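Sorbitol-6-phosphate dehydrogenase (Erwinia amylovora CFBP1430, PDB 5O3Z) probably catalyses the oxidation of sorbitol 6-phosphate at carbon 2 to the ketose phosphate, as a member of the short-chain dehydrogenase/reductase family. Local coordinates at residues A[9-14]-A[31-36]; A[94-99]-A[153-158]. All coordinates share one frame; numbering follows the deposited sequence.

How the contacts relate
The two contacts illustrate how a short-chain dehydrogenase pairs a buried parallel sheet with the loops that follow the C-terminal ends of its strands. Contact 1, between 9-14 and 31-36, is buried in the first beta-alpha-beta unit and runs into the glycine-rich turn expected to lie under the cofactor. Contact 2, between 94-99 and 153-158, lies at the surface, where a loop meets the helix start that carries Tyr158 of the family's YxxxK signature. The centres of contact 1 and contact 2 are about 27 Å apart, on opposite sides of the chain's centre, yet the nearest atoms of contact 1 and contact 2 are about 8 Å apart. Strand 88-91 connects them: it pairs with 9-12 and leads into 94-99.

Contact 1: A[9-14]-A[31-36]; sequences AVVIGG and YHVAVA
Ala9 and Val11 alternate with His32, Ala34 and Ala36 in a ladder of parallel backbone bonds. Ala9 N donates to His32 O at 2.8 Å, and Ala9 O receives Ala34 N. One step on, Val11 N binds Ala34 O and Val11 O takes Ala36 N at 2.9 Å. The ladder ends in a fork where the chain leaves the strand: Gly13 N and Gly14 N both donate to Ala36 O, from opposite faces of its carbonyl plane. Gly13 N lies closer to Ala36 O, at 2.8 Å, while Gly14 N makes the longer bond of 3.2 Å. The turn that allows this is type II, from Val11 to Gly14, with Gly13 at its positive phi of 84°.

Beside the fork, Val35 lays CG1 alongside the Gly14 backbone, 3.6 Å from Gly14 O; this branch stands anti to the Val35 backbone N (chi1 -174°). On the face bearing Val10 and Ile12, Ile12 CD1 comes to 4.2 Å from Ala36 CB, and Val10 CG2 meets Ala34 CB. The reverse face pairs Val11 CG2 with Val33 CG1, and at its start Ala9 CB lies obliquely near Tyr31 CD2 at 4.1 Å.

These are the first two strands of a Rossmann-type sheet, and the turn opens the glycine-rich segment that in this family normally receives the cofactor's diphosphate. Helix 17-28, the crossover between them, packs Leu26 against Ala9 and Val11 and Cys23 against Val11. Helix 69-83 lies on the other face, with Leu75 on Ile12 and Ala36, while strand 88-91 continues the sheet beyond Val10 and Ile12.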
loop_
_atom_site.group_PDB
_atom_site.type_symbol
_atom_site.label_atom_id
_atom_site.label_comp_id
_atom_site.label_asym_id
_atom_site.label_seq_id
_atom_site.Cartn_x
_atom_site.Cartn_y
_atom_site.Cartn_z
ATOM N N ALA A 9 2.915 -1.044 31.979
ATOM C CA ALA A 9 2.150 -0.610 30.838
ATOM C C ALA A 9 1.358 0.598 31.302
ATOM O O ALA A 9 0.731 0.553 32.375
ATOM C CB ALA A 9 1.152 -1.672 30.424
ATOM N N VAL A 10 1.359 1.648 30.503
ATOM C CA VAL A 10 0.411 2.795 30.662
ATOM C C VAL A 10 -0.663 2.660 29.602
ATOM O O VAL A 10 -0.346 2.645 28.390
ATOM C CB VAL A 10 1.178 4.126 30.466
ATOM C CG1 VAL A 10 0.284 5.305 30.807
ATOM C CG2 VAL A 10 2.454 4.137 31.301
ATOM N N VAL A 11 -1.928 2.622 29.985
ATOM C CA VAL A 11 -3.021 2.598 29.030
ATOM C C VAL A 11 -3.876 3.885 29.141
ATOM O O VAL A 11 -4.566 4.112 30.161
ATOM C CB VAL A 11 -3.926 1.404 29.254
ATOM C CG1 VAL A 11 -5.010 1.304 28.190
ATOM C CG2 VAL A 11 -3.130 0.114 29.270
ATOM N N ILE A 12 -3.842 4.706 28.078
ATOM C CA ILE A 12 -4.619 5.942 27.969
ATOM C C ILE A 12 -5.961 5.522 27.422
ATOM O O ILE A 12 -6.043 4.881 26.297
ATOM C CB ILE A 12 -3.999 6.957 26.974
ATOM C CG1 ILE A 12 -2.479 7.071 27.079
ATOM C CG2 ILE A 12 -4.653 8.345 27.043
ATOM C CD1 ILE A 12 -1.933 7.553 28.393
ATOM N N GLY A 13 -7.009 5.895 28.132
ATOM C CA GLY A 13 -8.391 5.445 27.812
ATOM C C GLY A 13 -8.690 4.082 28.421
ATOM O O GLY A 13 -9.641 3.434 28.029
ATOM N N GLY A 14 -7.908 3.714 29.443
ATOM C CA GLY A 14 -8.056 2.484 30.182
ATOM C C GLY A 14 -9.281 2.255 31.036
ATOM O O GLY A 14 -9.494 1.137 31.512
ATOM N N TYR A 31 2.024 -7.649 33.612
ATOM C CA TYR A 31 2.395 -6.223 33.663
ATOM C C TYR A 31 1.870 -5.528 34.952
ATOM O O TYR A 31 0.742 -5.785 35.418
ATOM C CB TYR A 31 1.902 -5.452 32.385
ATOM C CG TYR A 31 2.640 -5.753 31.028
ATOM C CD1 TYR A 31 2.273 -6.835 30.217
ATOM C CD2 TYR A 31 3.640 -4.899 30.549
ATOM C CE1 TYR A 31 2.908 -7.058 29.003
ATOM C CE2 TYR A 31 4.294 -5.124 29.358
ATOM C CZ TYR A 31 3.936 -6.227 28.597
ATOM O OH TYR A 31 4.587 -6.412 27.412
ATOM N N HIS A 32 2.640 -4.570 35.439
ATOM C CA HIS A 32 2.060 -3.491 36.291
ATOM C C HIS A 32 1.356 -2.483 35.376
ATOM O O HIS A 32 1.874 -2.150 34.318
ATOM C CB HIS A 32 3.125 -2.795 37.103
ATOM C CG HIS A 32 3.533 -3.566 38.311
ATOM N ND1 HIS A 32 4.367 -4.666 38.248
ATOM C CD2 HIS A 32 3.248 -3.372 39.623
ATOM C CE1 HIS A 32 4.560 -5.123 39.479
ATOM N NE2 HIS A 32 3.893 -4.351 40.326
ATOM N N VAL A 33 0.170 -2.053 35.754
ATOM C CA VAL A 33 -0.655 -1.273 34.847
ATOM C C VAL A 33 -0.956 0.097 35.460
ATOM O O VAL A 33 -1.373 0.193 36.626
ATOM C CB VAL A 33 -1.940 -1.996 34.455
ATOM C CG1 VAL A 33 -2.749 -1.154 33.466
ATOM C CG2 VAL A 33 -1.621 -3.357 33.819
ATOM N N ALA A 34 -0.677 1.145 34.684
ATOM C CA ALA A 34 -1.157 2.506 34.968
ATOM C C ALA A 34 -2.422 2.739 34.128
ATOM O O ALA A 34 -2.325 2.848 32.894
ATOM C CB ALA A 34 -0.070 3.506 34.647
ATOM N N VAL A 35 -3.590 2.709 34.774
ATOM C CA VAL A 35 -4.919 2.958 34.157
ATOM C C VAL A 35 -5.167 4.487 34.116
ATOM O O VAL A 35 -5.447 5.105 35.205
ATOM C CB VAL A 35 -6.053 2.250 34.911
ATOM C CG1 VAL A 35 -7.410 2.364 34.220
ATOM C CG2 VAL A 35 -5.672 0.778 35.140
ATOM N N ALA A 36 -5.042 5.083 32.905
ATOM C CA ALA A 36 -5.156 6.545 32.712
ATOM C C ALA A 36 -6.462 6.865 31.982
ATOM O O ALA A 36 -6.772 6.288 30.919
ATOM C CB ALA A 36 -3.935 7.089 32.004
#

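Contact 2: A[94-99]-A[153-158]; sequences GVAKAA and KHNSGY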
loop_
_atom_site.group_PDB
_atom_site.type_symbol
_atom_site.label_atom_id
_atom_site.label_comp_id
_atom_site.label_asym_id
_atom_site.label_seq_id
_atom_site.Cartn_x
_atom_site.Cartn_y
_atom_site.Cartn_z
ATOM N N GLY A 94 -10.689 7.773 21.005
ATOM C CA GLY A 94 -11.313 8.344 19.805
ATOM C C GLY A 94 -12.424 7.502 19.227
ATOM O O GLY A 94 -12.294 6.271 19.164
ATOM N N VAL A 95 -13.499 8.180 18.800
ATOM C CA VAL A 95 -14.741 7.547 18.290
ATOM C C VAL A 95 -15.178 8.207 16.961
ATOM O O VAL A 95 -14.700 9.292 16.600
ATOM C CB VAL A 95 -15.913 7.560 19.331
ATOM C CG1 VAL A 95 -15.390 7.424 20.756
ATOM C CG2 VAL A 95 -16.788 8.809 19.235
ATOM N N ALA A 96 -16.095 7.543 16.256
ATOM C CA ALA A 96 -16.486 7.939 14.911
ATOM C C ALA A 96 -17.724 8.837 14.967
ATOM O O ALA A 96 -18.698 8.515 15.658
ATOM C CB ALA A 96 -16.756 6.703 14.056
ATOM N N LYS A 97 -17.662 9.970 14.263
ATOM C CA LYS A 97 -18.847 10.803 14.007
ATOM C C LYS A 97 -19.073 10.993 12.499
ATOM O O LYS A 97 -18.174 11.485 11.778
ATOM C CB LYS A 97 -18.772 12.175 14.701
ATOM C CG LYS A 97 -20.039 13.017 14.489
ATOM C CD LYS A 97 -21.334 12.265 14.837
ATOM C CE LYS A 97 -22.608 12.986 14.397
ATOM N NZ LYS A 97 -23.050 13.993 15.400
ATOM N N ALA A 98 -20.288 10.634 12.063
ATOM C CA ALA A 98 -20.625 10.477 10.681
ATOM C C ALA A 98 -21.527 11.604 10.210
ATOM O O ALA A 98 -22.506 11.942 10.886
ATOM C CB ALA A 98 -21.354 9.154 10.473
ATOM N N ALA A 99 -21.206 12.137 9.028
ATOM C CA ALA A 99 -22.013 13.121 8.309
ATOM C C ALA A 99 -21.315 13.339 6.969
ATOM O O ALA A 99 -20.061 13.412 6.942
ATOM C CB ALA A 99 -22.069 14.453 9.059
ATOM N N LYS A 153 -16.642 6.728 3.977
ATOM C CA LYS A 153 -17.697 7.560 3.474
ATOM C C LYS A 153 -18.400 8.160 4.682
ATOM O O LYS A 153 -18.598 7.450 5.645
ATOM C CB LYS A 153 -18.663 6.702 2.662
ATOM C CG LYS A 153 -19.742 7.479 1.939
ATOM C CD LYS A 153 -20.491 6.612 0.954
ATOM C CE LYS A 153 -21.301 7.497 0.056
ATOM N NZ LYS A 153 -22.252 6.729 -0.805
ATOM N N HIS A 154 -18.658 9.463 4.674
ATOM C CA HIS A 154 -19.307 10.200 5.806
ATOM C C HIS A 154 -18.500 10.262 7.108
ATOM O O HIS A 154 -19.002 10.635 8.133
ATOM C CB HIS A 154 -20.743 9.687 6.054
ATOM C CG HIS A 154 -21.621 9.777 4.837
ATOM N ND1 HIS A 154 -22.899 9.243 4.775
ATOM C CD2 HIS A 154 -21.408 10.360 3.629
ATOM C CE1 HIS A 154 -23.429 9.486 3.588
ATOM N NE2 HIS A 154 -22.553 10.180 2.878
ATOM N N ASN A 155 -17.227 9.931 7.050
ATOM C CA ASN A 155 -16.429 9.863 8.219
ATOM C C ASN A 155 -15.103 10.500 8.018
ATOM O O ASN A 155 -14.105 10.016 8.530
ATOM C CB ASN A 155 -16.291 8.392 8.615
ATOM C CG ASN A 155 -17.495 7.900 9.380
ATOM O OD1 ASN A 155 -17.637 8.228 10.557
ATOM N ND2 ASN A 155 -18.397 7.164 8.707
ATOM N N SER A 156 -15.111 11.634 7.319
ATOM C CA SER A 156 -13.891 12.371 6.999
ATOM C C SER A 156 -12.990 12.699 8.182
ATOM O O SER A 156 -11.765 12.571 8.084
ATOM C CB SER A 156 -14.228 13.620 6.155
ATOM O OG SER A 156 -14.873 14.630 6.929
ATOM N N GLY A 157 -13.594 13.151 9.297
ATOM C CA GLY A 157 -12.840 13.528 10.461
ATOM C C GLY A 157 -12.093 12.376 11.074
ATOM O O GLY A 157 -10.887 12.441 11.389
ATOM N N TYR A 158 -12.825 11.279 11.163
ATOM C CA TYR A 158 -12.284 10.015 11.622
ATOM C C TYR A 158 -11.162 9.455 10.694
ATOM O O TYR A 158 -10.115 9.156 11.171
ATOM C CB TYR A 158 -13.433 9.030 11.862
ATOM C CG TYR A 158 -13.054 7.798 12.705
ATOM C CD1 TYR A 158 -12.714 7.931 14.055
ATOM C CD2 TYR A 158 -13.052 6.501 12.143
ATOM C CE1 TYR A 158 -12.399 6.816 14.836
ATOM C CE2 TYR A 158 -12.723 5.370 12.914
ATOM C CZ TYR A 158 -12.413 5.536 14.270
ATOM O OH TYR A 158 -12.060 4.464 15.072
HETATM O O HOH W 1 -15.709 11.476 11.351
HETATM O O HOH W 2 -17.334 12.936 5.768
#
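Ala96 sits squarely on the aromatic ring of Tyr158 in the close-packed half of this contact. Ala96 CB lies 4.1 Å from the Tyr158 ring centroid and 9° off the normal, a CH-pi contact over one face. With CG anti to the backbone N (chi1 -164°), the ring swings from the first helical turn onto the loop, and chi2 of 67° turns one face to Ala96. Val95 O approaches Tyr158 CD1 obliquely at 3.5 Å, while Gly94 O stands at the edge.

At the other end, Ala99 N donates to His154 O at 2.8 Å, in the carbonyl plane and on a lone pair. His154 O also receives a CA-H...O contact from Ala98 CA at 3.0 Å. His154 CB packs against the Ala99 backbone, and Asn155 turns OD1 to within 3.8 Å of Ala98 CB. The amide nitrogen ND2 of Asn155 is tied back to Lys153 O at 3.1 Å.

In short-chain dehydrogenases the YxxxK helix supplies the active-site tyrosine, and Tyr158 occupies that place at the start of helix 156-176; Gly94 ends the counterpart of the family's NNAG motif. By family resemblance Tyr158 is probably the catalytic tyrosine, and the loop runs along one face of its ring.

Water does much of the joining on the looser side. One molecule accepts from Tyr158 N, but its distance of 2.5 Å to Lys97 O is unusually short, so that leg is doubtful. A second accepts from Ser156 N and donates to Ala99 O at 3.0 Å, bridging a helical amide to a loop carbonyl. Val95 and Lys97, both exposed, set out from the backbone away from 153-158. On the 153-158 side, His154 N is hydrogen-bonded to Asp175 OD1 of a second subunit, whose Phe121 packs on Ser156.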